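Long-range contact in LRR receptor-like serine/threonine-protein kinase RGI3 (Arabidopsis thaliana, PDB 5HZ0), which acts as a receptor for RGF peptide hormones, which maintain the postembryonic root stem cell niche: residues 110-121 with 132-143. The protein carries 5 engineered substitutions. Residues are numbered along the deposited sequence; the frame is centred on the assembly and turned at random.
Sequences GLVELMLFDNKL and LKNLQVLRAGGN
Glu-113, Leu-114 and Met-115 pair with Val-137, Leu-138 and Arg-139 as adjacent parallel strands of a leucine-rich-repeat solenoid, their axes 5.0 Å apart and 7° from alignment. Val-112 O takes both Gln-136 N and Val-137 N, and Leu-114 then bonds through its N to Val-137 O and through its O to Arg-139 N. On the interior face Leu-114 CD2 meets Leu-138 CD1 at 3.8 Å, side by side; branched apolar chains suit this core, packing from one repeat to the next. On the other face Met-115 CE rests on Val-137 CG1 (3.6 Å). Phe-117 has CG between its backbone N and carbonyl carbon (chi1 68°), which raises the ring alongside Arg-139. The guanidinium lies over one ring face, planes 22° apart, in an off-centre cation-pi stack. Past the strands, Asp-118 N bonds to Gly-141 O, and Gly-142 has the positive phi that glycine adopts easily. Buried Asn-143 suits its turn by donating from ND2 to Ala-140 O and weakly accepting Leu-121 N at OD1 (3.0 Å). Phe-117, Asp-118 and Arg-139 to Gly-142 belong to peptide-recognition motifs: the stack probably limits guanidinium rotation, while Phe-117 packs on, and Arg-139 NE and Gly-141 N hydrogen-bond, modified side chains of the bound peptide, whose backbone Asp-118 OD1 holds.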
loop_
_atom_site.group_PDB
_atom_site.type_symbol
_atom_site.label_atom_id
_atom_site.label_comp_id
_atom_site.label_asym_id
_atom_site.label_seq_id
_atom_site.Cartn_x
_atom_site.Cartn_y
_atom_site.Cartn_z
ATOM N N GLY A 110 -22.484 -5.093 -39.009
ATOM C CA GLY A 110 -21.090 -5.091 -39.397
ATOM C C GLY A 110 -20.152 -4.474 -38.388
ATOM O O GLY A 110 -18.966 -4.312 -38.669
ATOM N N LEU A 111 -20.683 -4.128 -37.219
ATOM C CA LEU A 111 -19.894 -3.491 -36.172
ATOM C C LEU A 111 -18.724 -4.374 -35.749
ATOM O O LEU A 111 -18.893 -5.566 -35.498
ATOM C CB LEU A 111 -20.776 -3.168 -34.964
ATOM C CG LEU A 111 -20.182 -2.226 -33.913
ATOM C CD1 LEU A 111 -19.782 -0.901 -34.567
ATOM C CD2 LEU A 111 -21.160 -2.002 -32.731
ATOM N N VAL A 112 -17.544 -3.767 -35.671
ATOM C CA VAL A 112 -16.307 -4.452 -35.307
ATOM C C VAL A 112 -15.778 -3.917 -33.979
ATOM O O VAL A 112 -15.486 -4.675 -33.051
ATOM C CB VAL A 112 -15.221 -4.353 -36.421
ATOM C CG1 VAL A 112 -13.927 -5.005 -35.960
ATOM C CG2 VAL A 112 -15.710 -5.013 -37.696
ATOM N N GLU A 113 -15.557 -2.608 -33.943
ATOM C CA GLU A 113 -15.122 -1.921 -32.737
ATOM C C GLU A 113 -16.309 -1.213 -32.074
ATOM O O GLU A 113 -17.061 -0.497 -32.739
ATOM C CB GLU A 113 -14.055 -0.892 -33.109
ATOM C CG GLU A 113 -13.045 -1.395 -34.140
ATOM C CD GLU A 113 -12.096 -2.433 -33.570
ATOM O OE1 GLU A 113 -11.883 -2.425 -32.339
ATOM O OE2 GLU A 113 -11.572 -3.265 -34.337
ATOM N N LEU A 114 -16.490 -1.421 -30.773
ATOM C CA LEU A 114 -17.479 -0.655 -30.008
ATOM C C LEU A 114 -16.856 -0.142 -28.710
ATOM O O LEU A 114 -16.558 -0.931 -27.812
ATOM C CB LEU A 114 -18.698 -1.527 -29.682
ATOM C CG LEU A 114 -19.705 -0.954 -28.682
ATOM C CD1 LEU A 114 -20.387 0.260 -29.274
ATOM C CD2 LEU A 114 -20.726 -2.002 -28.237
ATOM N N MET A 115 -16.677 1.173 -28.600
ATOM C CA MET A 115 -16.074 1.754 -27.401
ATOM C C MET A 115 -17.070 2.639 -26.653
ATOM O O MET A 115 -17.340 3.762 -27.071
ATOM C CB MET A 115 -14.864 2.606 -27.794
ATOM C CG MET A 115 -13.930 1.958 -28.818
ATOM S SD MET A 115 -12.893 0.698 -28.066
ATOM C CE MET A 115 -11.933 0.141 -29.472
ATOM N N LEU A 116 -17.611 2.125 -25.551
ATOM C CA LEU A 116 -18.481 2.901 -24.650
ATOM C C LEU A 116 -17.840 3.334 -23.329
ATOM O O LEU A 116 -18.485 3.978 -22.511
ATOM C CB LEU A 116 -19.794 2.156 -24.390
ATOM C CG LEU A 116 -20.436 1.664 -25.692
ATOM C CD1 LEU A 116 -21.667 0.795 -25.418
ATOM C CD2 LEU A 116 -20.765 2.833 -26.627
ATOM N N PHE A 117 -16.573 2.985 -23.127
ATOM C CA PHE A 117 -15.963 3.090 -21.803
ATOM C C PHE A 117 -15.842 4.525 -21.275
ATOM O O PHE A 117 -15.930 5.482 -22.039
ATOM C CB PHE A 117 -14.610 2.362 -21.755
ATOM C CG PHE A 117 -13.524 3.012 -22.586
ATOM C CD1 PHE A 117 -12.721 4.008 -22.053
ATOM C CD2 PHE A 117 -13.291 2.601 -23.889
ATOM C CE1 PHE A 117 -11.718 4.596 -22.810
ATOM C CE2 PHE A 117 -12.288 3.187 -24.648
ATOM C CZ PHE A 117 -11.501 4.180 -24.105
ATOM N N ASP A 118 -15.666 4.658 -19.961
ATOM C CA ASP A 118 -15.566 5.972 -19.307
ATOM C C ASP A 118 -16.771 6.891 -19.578
ATOM O O ASP A 118 -16.630 8.014 -20.082
ATOM C CB ASP A 118 -14.248 6.680 -19.647
ATOM C CG ASP A 118 -13.051 6.068 -18.933
ATOM O OD1 ASP A 118 -13.220 5.540 -17.819
ATOM O OD2 ASP A 118 -11.934 6.121 -19.483
ATOM N N ASN A 119 -17.959 6.395 -19.258
ATOM C CA ASN A 119 -19.163 7.194 -19.395
ATOM C C ASN A 119 -19.995 7.150 -18.125
ATOM O O ASN A 119 -19.534 6.700 -17.079
ATOM C CB ASN A 119 -19.989 6.740 -20.595
ATOM C CG ASN A 119 -19.516 7.347 -21.882
ATOM O OD1 ASN A 119 -19.223 8.533 -21.938
ATOM N ND2 ASN A 119 -19.421 6.532 -22.932
ATOM N N LYS A 120 -21.196 7.699 -18.207
ATOM C CA LYS A 120 -22.199 7.564 -17.149
ATOM C C LYS A 120 -23.283 6.503 -17.389
ATOM O O LYS A 120 -24.335 6.556 -16.758
ATOM C CB LYS A 120 -22.784 8.915 -16.768
ATOM C CG LYS A 120 -21.831 9.739 -15.930
ATOM C CD LYS A 120 -22.303 11.173 -15.891
ATOM C CE LYS A 120 -22.156 11.783 -14.511
ATOM N NZ LYS A 120 -22.796 13.133 -14.493
ATOM N N LEU A 121 -23.078 5.629 -18.375
ATOM C CA LEU A 121 -24.083 4.628 -18.775
ATOM C C LEU A 121 -24.592 3.727 -17.642
ATOM O O LEU A 121 -23.866 3.419 -16.697
ATOM C CB LEU A 121 -23.547 3.735 -19.902
ATOM C CG LEU A 121 -23.036 4.400 -21.175
ATOM C CD1 LEU A 121 -22.500 3.337 -22.138
ATOM C CD2 LEU A 121 -24.126 5.245 -21.833
ATOM N N LEU A 132 -24.100 -9.473 -32.993
ATOM C CA LEU A 132 -22.996 -8.835 -33.664
ATOM C C LEU A 132 -21.973 -9.926 -33.885
ATOM O O LEU A 132 -21.244 -10.287 -32.976
ATOM C CB LEU A 132 -22.419 -7.751 -32.755
ATOM C CG LEU A 132 -23.445 -6.723 -32.283
ATOM C CD1 LEU A 132 -22.805 -5.676 -31.384
ATOM C CD2 LEU A 132 -24.116 -6.072 -33.477
ATOM N N LYS A 133 -21.897 -10.416 -35.118
ATOM C CA LYS A 133 -21.053 -11.567 -35.430
ATOM C C LYS A 133 -19.620 -11.175 -35.763
ATOM O O LYS A 133 -18.706 -11.990 -35.693
ATOM C CB LYS A 133 -21.689 -12.399 -36.543
ATOM C CG LYS A 133 -22.972 -13.109 -36.099
ATOM C CD LYS A 133 -22.682 -14.518 -35.584
ATOM C CE LYS A 133 -23.511 -14.861 -34.356
ATOM N NZ LYS A 133 -24.884 -14.277 -34.370
ATOM N N ASN A 134 -19.444 -9.918 -36.144
ATOM C CA ASN A 134 -18.138 -9.378 -36.496
ATOM C C ASN A 134 -17.484 -8.610 -35.370
ATOM O O ASN A 134 -16.381 -8.093 -35.533
ATOM C CB ASN A 134 -18.269 -8.460 -37.703
ATOM C CG ASN A 134 -18.908 -9.146 -38.866
ATOM O OD1 ASN A 134 -19.954 -8.722 -39.350
ATOM N ND2 ASN A 134 -18.293 -10.230 -39.319
ATOM N N LEU A 135 -18.186 -8.497 -34.242
ATOM C CA LEU A 135 -17.668 -7.729 -33.120
ATOM C C LEU A 135 -16.354 -8.332 -32.641
ATOM O O LEU A 135 -16.235 -9.536 -32.452
ATOM C CB LEU A 135 -18.673 -7.659 -31.978
ATOM C CG LEU A 135 -18.337 -6.630 -30.897
ATOM C CD1 LEU A 135 -18.236 -5.244 -31.547
ATOM C CD2 LEU A 135 -19.385 -6.658 -29.786
ATOM N N GLN A 136 -15.370 -7.468 -32.463
ATOM C CA GLN A 136 -14.018 -7.867 -32.083
ATOM C C GLN A 136 -13.660 -7.287 -30.717
ATOM O O GLN A 136 -13.205 -7.994 -29.832
ATOM C CB GLN A 136 -13.009 -7.481 -33.165
ATOM C CG GLN A 136 -13.068 -8.385 -34.400
ATOM C CD GLN A 136 -12.102 -7.948 -35.522
ATOM O OE1 GLN A 136 -10.999 -7.477 -35.259
ATOM N NE2 GLN A 136 -12.526 -8.111 -36.768
ATOM N N VAL A 137 -13.786 -5.971 -30.605
ATOM C CA VAL A 137 -13.541 -5.258 -29.367
ATOM C C VAL A 137 -14.827 -4.625 -28.827
ATOM O O VAL A 137 -15.471 -3.822 -29.499
ATOM C CB VAL A 137 -12.494 -4.136 -29.581
ATOM C CG1 VAL A 137 -12.377 -3.279 -28.343
ATOM C CG2 VAL A 137 -11.128 -4.722 -29.961
ATOM N N LEU A 138 -15.211 -5.016 -27.613
ATOM C CA LEU A 138 -16.247 -4.323 -26.880
ATOM C C LEU A 138 -15.629 -3.911 -25.564
ATOM O O LEU A 138 -15.229 -4.759 -24.772
ATOM C CB LEU A 138 -17.479 -5.216 -26.656
ATOM C CG LEU A 138 -18.370 -5.028 -25.399
ATOM C CD1 LEU A 138 -18.966 -3.634 -25.257
ATOM C CD2 LEU A 138 -19.463 -6.056 -25.389
ATOM N N ARG A 139 -15.510 -2.606 -25.345
ATOM C CA ARG A 139 -15.044 -2.117 -24.061
ATOM C C ARG A 139 -16.019 -1.087 -23.539
ATOM O O ARG A 139 -16.106 0.026 -24.076
ATOM C CB ARG A 139 -13.675 -1.482 -24.224
ATOM C CG ARG A 139 -12.677 -2.350 -24.975
ATOM C CD ARG A 139 -11.384 -1.605 -25.195
ATOM N NE ARG A 139 -10.865 -1.114 -23.929
ATOM C CZ ARG A 139 -9.994 -0.122 -23.812
ATOM N NH1 ARG A 139 -9.602 0.267 -22.609
ATOM N NH2 ARG A 139 -9.527 0.491 -24.887
ATOM N N ALA A 140 -16.777 -1.517 -22.526
ATOM C CA ALA A 140 -17.779 -0.721 -21.781
ATOM C C ALA A 140 -17.430 -0.329 -20.335
ATOM O O ALA A 140 -18.288 0.172 -19.614
ATOM C CB ALA A 140 -19.137 -1.380 -21.845
ATOM N N GLY A 141 -16.217 -0.636 -19.887
ATOM C CA GLY A 141 -15.810 -0.384 -18.515
ATOM C C GLY A 141 -15.810 1.071 -18.085
ATOM O O GLY A 141 -15.978 1.976 -18.892
ATOM N N GLY A 142 -15.634 1.313 -16.794
ATOM C CA GLY A 142 -15.731 2.672 -16.280
ATOM C C GLY A 142 -17.097 3.314 -16.503
ATOM O O GLY A 142 -17.187 4.508 -16.823
ATOM N N ASN A 143 -18.147 2.496 -16.397
ATOM C CA ASN A 143 -19.515 2.970 -16.177
ATOM C C ASN A 143 -19.993 2.350 -14.865
ATOM O O ASN A 143 -20.277 1.152 -14.818
ATOM C CB ASN A 143 -20.440 2.513 -17.302
ATOM C CG ASN A 143 -20.087 3.132 -18.640
ATOM O OD1 ASN A 143 -20.396 4.286 -18.888
ATOM N ND2 ASN A 143 -19.441 2.357 -19.515
#